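Local structure of Ala-tRNApro hydrolase ProX (Aeropyrum pernix, 1WDV) at residues 8-21 and 129-143. The protein probably acts as a trans-editing aminoacyl-tRNA deacylase that hydrolyses alanine from mischarged tRNA(Pro). Residues are numbered along the deposited sequence; the frame is centred on the assembly and turned at random.
Sequences WIKARGLTWRLLIM and NALLEFSPRELVEAT
Edge strand 17-20 pairs antiparallel with strand 130-134 in the small antiparallel sheet of this aminoacyl-tRNA editing domain, and the segments flanking the pairing carry helix 8-12 and helix 136-143 to the same end, where they touch through side chains, the helix axes 12.7 Å apart. Arg17 with Glu133 and Leu19 with Leu131 are hydrogen-bonded pairs, and Met21 N adds a bond to Asn129 O. Arg17 and Glu133 also run side by side on one face of the sheet. NH2 of Arg17 reaches OE1 of Glu133 at 3.0 Å on its syn side, a salt bridge, while NE makes a weak bond to OE2; the guanidinium and carboxylate planes are 26° apart. On the other face Leu18 CD2 lies 4.1 Å from Leu132 CD1, and Ile9 CD1 packs against the same methyl. Trp16 joins sheet to helix. Its CG stands anti to the carbonyl carbon (chi1 -57°), which lays the indole across Phe134: CB of Phe134 sits over the five-membered ring, 3.5 Å from its centroid, a CH-pi contact, and Leu14 CD1 lies over the opposite face, toward its rim. At the ring edge NE1 donates to Glu138 OE1 (2.9 Å), with indole and carboxylate nearly coplanar; water 1 donates to the same oxygen and links it to Thr15 N. Trp16 CH2 meets Leu139 CD1 at 3.8 Å. A leucine in place of Trp16 would probably leave Glu138 OE1 without its indole donor and open a gap between Leu14 and Phe134. Farther along, Arg12 NH1 bonds Ala142 O at 2.8 Å, with Trp8 CZ2 over the guanidinium centre. Strand 121-124 flanks 130-134 on its other edge, Val101 touches Trp8, Trp16 and Leu139, and helix 28-35 meets Leu19, Met21 and Leu131.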
# COMPACT_ATOMS: atom_id res chain seq x y z
N TRP A 8 13.72 0.74 7.05
CA TRP A 8 13.72 1.15 5.66
C TRP A 8 13.75 2.67 5.58
O TRP A 8 14.49 3.26 4.79
CB TRP A 8 12.46 0.59 4.96
CG TRP A 8 12.43 0.79 3.46
CD1 TRP A 8 12.85 -0.11 2.52
CD2 TRP A 8 11.99 1.95 2.75
NE1 TRP A 8 12.69 0.43 1.26
CE2 TRP A 8 12.16 1.68 1.37
CE3 TRP A 8 11.46 3.18 3.14
CZ2 TRP A 8 11.83 2.61 0.38
CZ3 TRP A 8 11.12 4.11 2.15
CH2 TRP A 8 11.31 3.82 0.78
N ILE A 9 12.93 3.32 6.40
CA ILE A 9 12.83 4.76 6.43
C ILE A 9 14.15 5.39 6.79
O ILE A 9 14.59 6.35 6.15
CB ILE A 9 11.77 5.20 7.46
CG1 ILE A 9 10.41 4.71 6.95
CG2 ILE A 9 11.78 6.73 7.66
CD1 ILE A 9 9.31 4.75 7.99
N LYS A 10 14.76 4.86 7.83
CA LYS A 10 16.05 5.37 8.29
C LYS A 10 17.13 5.22 7.21
O LYS A 10 17.91 6.15 6.95
CB LYS A 10 16.45 4.62 9.56
CG LYS A 10 17.77 5.09 10.15
CD LYS A 10 18.10 4.30 11.41
CE LYS A 10 19.49 4.66 11.94
NZ LYS A 10 19.78 3.95 13.23
N ALA A 11 17.17 4.05 6.56
CA ALA A 11 18.16 3.80 5.51
C ALA A 11 18.05 4.76 4.31
O ALA A 11 19.05 5.04 3.63
CB ALA A 11 18.08 2.33 5.05
N ARG A 12 16.85 5.27 4.04
CA ARG A 12 16.65 6.19 2.93
C ARG A 12 16.68 7.66 3.40
O ARG A 12 16.58 8.58 2.57
CB ARG A 12 15.30 5.93 2.22
CG ARG A 12 15.05 4.52 1.65
CD ARG A 12 16.12 4.03 0.69
NE ARG A 12 15.69 2.79 0.02
CZ ARG A 12 15.10 2.75 -1.18
NH1 ARG A 12 14.88 3.86 -1.86
NH2 ARG A 12 14.72 1.59 -1.70
N GLY A 13 16.80 7.86 4.71
CA GLY A 13 16.84 9.19 5.30
C GLY A 13 15.56 9.99 5.14
O GLY A 13 15.58 11.21 5.06
N LEU A 14 14.43 9.29 5.11
CA LEU A 14 13.15 9.96 4.91
C LEU A 14 12.52 10.40 6.22
O LEU A 14 12.91 9.93 7.31
CB LEU A 14 12.22 9.03 4.13
CG LEU A 14 12.74 8.71 2.71
CD1 LEU A 14 11.92 7.57 2.09
CD2 LEU A 14 12.67 9.96 1.84
N THR A 15 11.56 11.32 6.11
CA THR A 15 10.86 11.87 7.28
C THR A 15 9.56 11.15 7.63
O THR A 15 8.83 11.60 8.52
CB THR A 15 10.55 13.39 7.09
OG1 THR A 15 9.60 13.60 6.04
CG2 THR A 15 11.83 14.16 6.75
N TRP A 16 9.29 10.03 6.95
CA TRP A 16 8.06 9.27 7.19
C TRP A 16 8.00 8.81 8.65
O TRP A 16 9.02 8.59 9.28
CB TRP A 16 7.99 8.06 6.27
CG TRP A 16 8.07 8.40 4.83
CD1 TRP A 16 8.12 9.64 4.26
CD2 TRP A 16 8.07 7.46 3.76
NE1 TRP A 16 8.16 9.53 2.87
CE2 TRP A 16 8.13 8.20 2.55
CE3 TRP A 16 8.03 6.07 3.71
CZ2 TRP A 16 8.15 7.58 1.30
CZ3 TRP A 16 8.04 5.45 2.47
CH2 TRP A 16 8.11 6.20 1.28
N ARG A 17 6.78 8.62 9.15
CA ARG A 17 6.61 8.25 10.55
C ARG A 17 5.60 7.13 10.71
O ARG A 17 4.71 6.98 9.87
CB ARG A 17 6.04 9.43 11.34
CG ARG A 17 6.75 10.75 11.22
CD ARG A 17 6.20 11.71 12.28
NE ARG A 17 4.75 11.91 12.15
CZ ARG A 17 4.05 12.72 12.93
NH1 ARG A 17 4.67 13.41 13.89
NH2 ARG A 17 2.74 12.85 12.75
N LEU A 18 5.72 6.36 11.79
CA LEU A 18 4.74 5.32 12.09
C LEU A 18 3.82 5.88 13.19
O LEU A 18 4.30 6.35 14.24
CB LEU A 18 5.39 4.03 12.59
CG LEU A 18 6.05 3.09 11.58
CD1 LEU A 18 6.53 1.87 12.34
CD2 LEU A 18 5.05 2.68 10.48
N LEU A 19 2.52 5.84 12.95
CA LEU A 19 1.54 6.33 13.92
C LEU A 19 0.89 5.08 14.48
O LEU A 19 0.60 4.14 13.74
CB LEU A 19 0.52 7.24 13.25
CG LEU A 19 1.10 8.51 12.62
CD1 LEU A 19 -0.06 9.32 12.10
CD2 LEU A 19 1.93 9.33 13.64
N ILE A 20 0.67 5.06 15.79
CA ILE A 20 0.10 3.86 16.42
C ILE A 20 -1.32 4.02 16.89
O ILE A 20 -1.63 4.97 17.59
CB ILE A 20 0.96 3.48 17.65
CG1 ILE A 20 2.45 3.47 17.26
CG2 ILE A 20 0.51 2.14 18.20
CD1 ILE A 20 2.78 2.54 16.11
N MSE A 21 -2.19 3.09 16.52
CA MSE A 21 -3.59 3.12 16.95
C MSE A 21 -3.66 2.23 18.19
O MSE A 21 -3.17 1.12 18.18
CB MSE A 21 -4.47 2.57 15.83
CG MSE A 21 -4.18 3.21 14.48
SE MSE A 21 -4.61 5.08 14.52
CE MSE A 21 -6.26 4.69 15.15
N ASN A 129 -1.78 -2.46 14.02
CA ASN A 129 -2.05 -1.21 14.73
C ASN A 129 -1.15 -0.04 14.34
O ASN A 129 -1.12 0.99 15.03
CB ASN A 129 -1.91 -1.45 16.24
CG ASN A 129 -0.48 -1.67 16.68
OD1 ASN A 129 0.39 -2.01 15.87
ND2 ASN A 129 -0.22 -1.51 17.97
N ALA A 130 -0.41 -0.16 13.24
CA ALA A 130 0.48 0.92 12.88
C ALA A 130 0.19 1.42 11.49
O ALA A 130 -0.03 0.63 10.57
CB ALA A 130 1.97 0.46 12.95
N LEU A 131 0.15 2.74 11.35
CA LEU A 131 -0.05 3.37 10.07
C LEU A 131 1.22 4.12 9.66
O LEU A 131 1.86 4.77 10.48
CB LEU A 131 -1.23 4.34 10.14
CG LEU A 131 -2.57 3.63 10.41
CD1 LEU A 131 -3.54 4.63 11.04
CD2 LEU A 131 -3.14 3.08 9.12
N LEU A 132 1.58 4.03 8.38
CA LEU A 132 2.77 4.73 7.90
C LEU A 132 2.35 6.06 7.28
O LEU A 132 1.61 6.08 6.29
CB LEU A 132 3.47 3.90 6.82
CG LEU A 132 4.64 4.57 6.07
CD1 LEU A 132 5.78 4.82 7.05
CD2 LEU A 132 5.10 3.66 4.93
N GLU A 133 2.82 7.16 7.85
CA GLU A 133 2.52 8.48 7.33
C GLU A 133 3.62 8.76 6.32
O GLU A 133 4.81 8.82 6.70
CB GLU A 133 2.56 9.51 8.44
CG GLU A 133 2.40 10.95 7.98
CD GLU A 133 2.72 11.89 9.13
OE1 GLU A 133 1.84 12.13 9.97
OE2 GLU A 133 3.88 12.34 9.23
N PHE A 134 3.25 8.91 5.04
CA PHE A 134 4.25 9.14 3.99
C PHE A 134 3.75 9.99 2.82
O PHE A 134 2.58 10.27 2.67
CB PHE A 134 4.75 7.78 3.45
CG PHE A 134 3.76 7.04 2.56
CD1 PHE A 134 3.83 7.15 1.17
CD2 PHE A 134 2.78 6.20 3.12
CE1 PHE A 134 2.94 6.45 0.35
CE2 PHE A 134 1.89 5.49 2.32
CZ PHE A 134 1.96 5.61 0.92
N SER A 135 4.69 10.38 1.96
CA SER A 135 4.37 11.19 0.78
C SER A 135 4.36 10.28 -0.43
O SER A 135 5.34 9.61 -0.71
CB SER A 135 5.47 12.23 0.56
OG SER A 135 5.48 12.64 -0.81
N PRO A 136 3.25 10.26 -1.18
CA PRO A 136 3.15 9.42 -2.38
C PRO A 136 4.28 9.73 -3.37
O PRO A 136 4.92 8.83 -3.89
CB PRO A 136 1.78 9.78 -2.94
CG PRO A 136 0.97 9.98 -1.66
CD PRO A 136 1.93 10.80 -0.80
N ARG A 137 4.53 11.01 -3.61
CA ARG A 137 5.61 11.33 -4.54
C ARG A 137 6.96 10.83 -4.08
O ARG A 137 7.75 10.33 -4.90
CB ARG A 137 5.69 12.83 -4.76
CG ARG A 137 4.54 13.27 -5.59
CD ARG A 137 4.67 14.72 -5.99
NE ARG A 137 3.87 14.98 -7.17
CZ ARG A 137 3.30 16.14 -7.42
NH1 ARG A 137 3.46 17.15 -6.56
NH2 ARG A 137 2.59 16.30 -8.53
N GLU A 138 7.23 10.94 -2.78
CA GLU A 138 8.51 10.47 -2.25
C GLU A 138 8.59 8.94 -2.39
O GLU A 138 9.66 8.39 -2.66
CB GLU A 138 8.70 10.89 -0.79
CG GLU A 138 8.86 12.42 -0.63
CD GLU A 138 9.06 12.85 0.83
OE1 GLU A 138 9.02 12.01 1.74
OE2 GLU A 138 9.25 14.07 1.06
N LEU A 139 7.45 8.27 -2.24
CA LEU A 139 7.43 6.83 -2.36
C LEU A 139 7.79 6.46 -3.80
O LEU A 139 8.61 5.58 -4.04
CB LEU A 139 6.03 6.30 -2.02
CG LEU A 139 5.84 4.83 -2.35
CD1 LEU A 139 6.72 4.00 -1.46
CD2 LEU A 139 4.34 4.45 -2.17
N VAL A 140 7.17 7.13 -4.75
CA VAL A 140 7.44 6.84 -6.14
C VAL A 140 8.89 7.09 -6.47
O VAL A 140 9.56 6.23 -7.08
CB VAL A 140 6.50 7.65 -7.06
CG1 VAL A 140 6.86 7.44 -8.53
CG2 VAL A 140 5.06 7.19 -6.83
N GLU A 141 9.42 8.23 -6.05
CA GLU A 141 10.80 8.54 -6.39
C GLU A 141 11.78 7.55 -5.77
O GLU A 141 12.76 7.14 -6.40
CB GLU A 141 11.15 9.96 -5.97
CG GLU A 141 12.57 10.34 -6.35
CD GLU A 141 12.83 11.82 -6.26
OE1 GLU A 141 12.22 12.58 -7.06
OE2 GLU A 141 13.64 12.22 -5.40
N ALA A 142 11.52 7.14 -4.53
CA ALA A 142 12.42 6.23 -3.84
C ALA A 142 12.43 4.80 -4.36
O ALA A 142 13.42 4.09 -4.23
CB ALA A 142 12.10 6.22 -2.36
N THR A 143 11.34 4.40 -5.00
CA THR A 143 11.20 3.01 -5.43
C THR A 143 11.16 2.76 -6.92
O THR A 143 11.32 1.61 -7.37
CB THR A 143 9.91 2.43 -4.86
OG1 THR A 143 8.81 3.20 -5.37
CG2 THR A 143 9.89 2.49 -3.34
O HOH W 1 11.02 12.46 3.67
O HOH W 2 5.86 11.95 7.66
O HOH W 3 -1.67 -0.52 20.23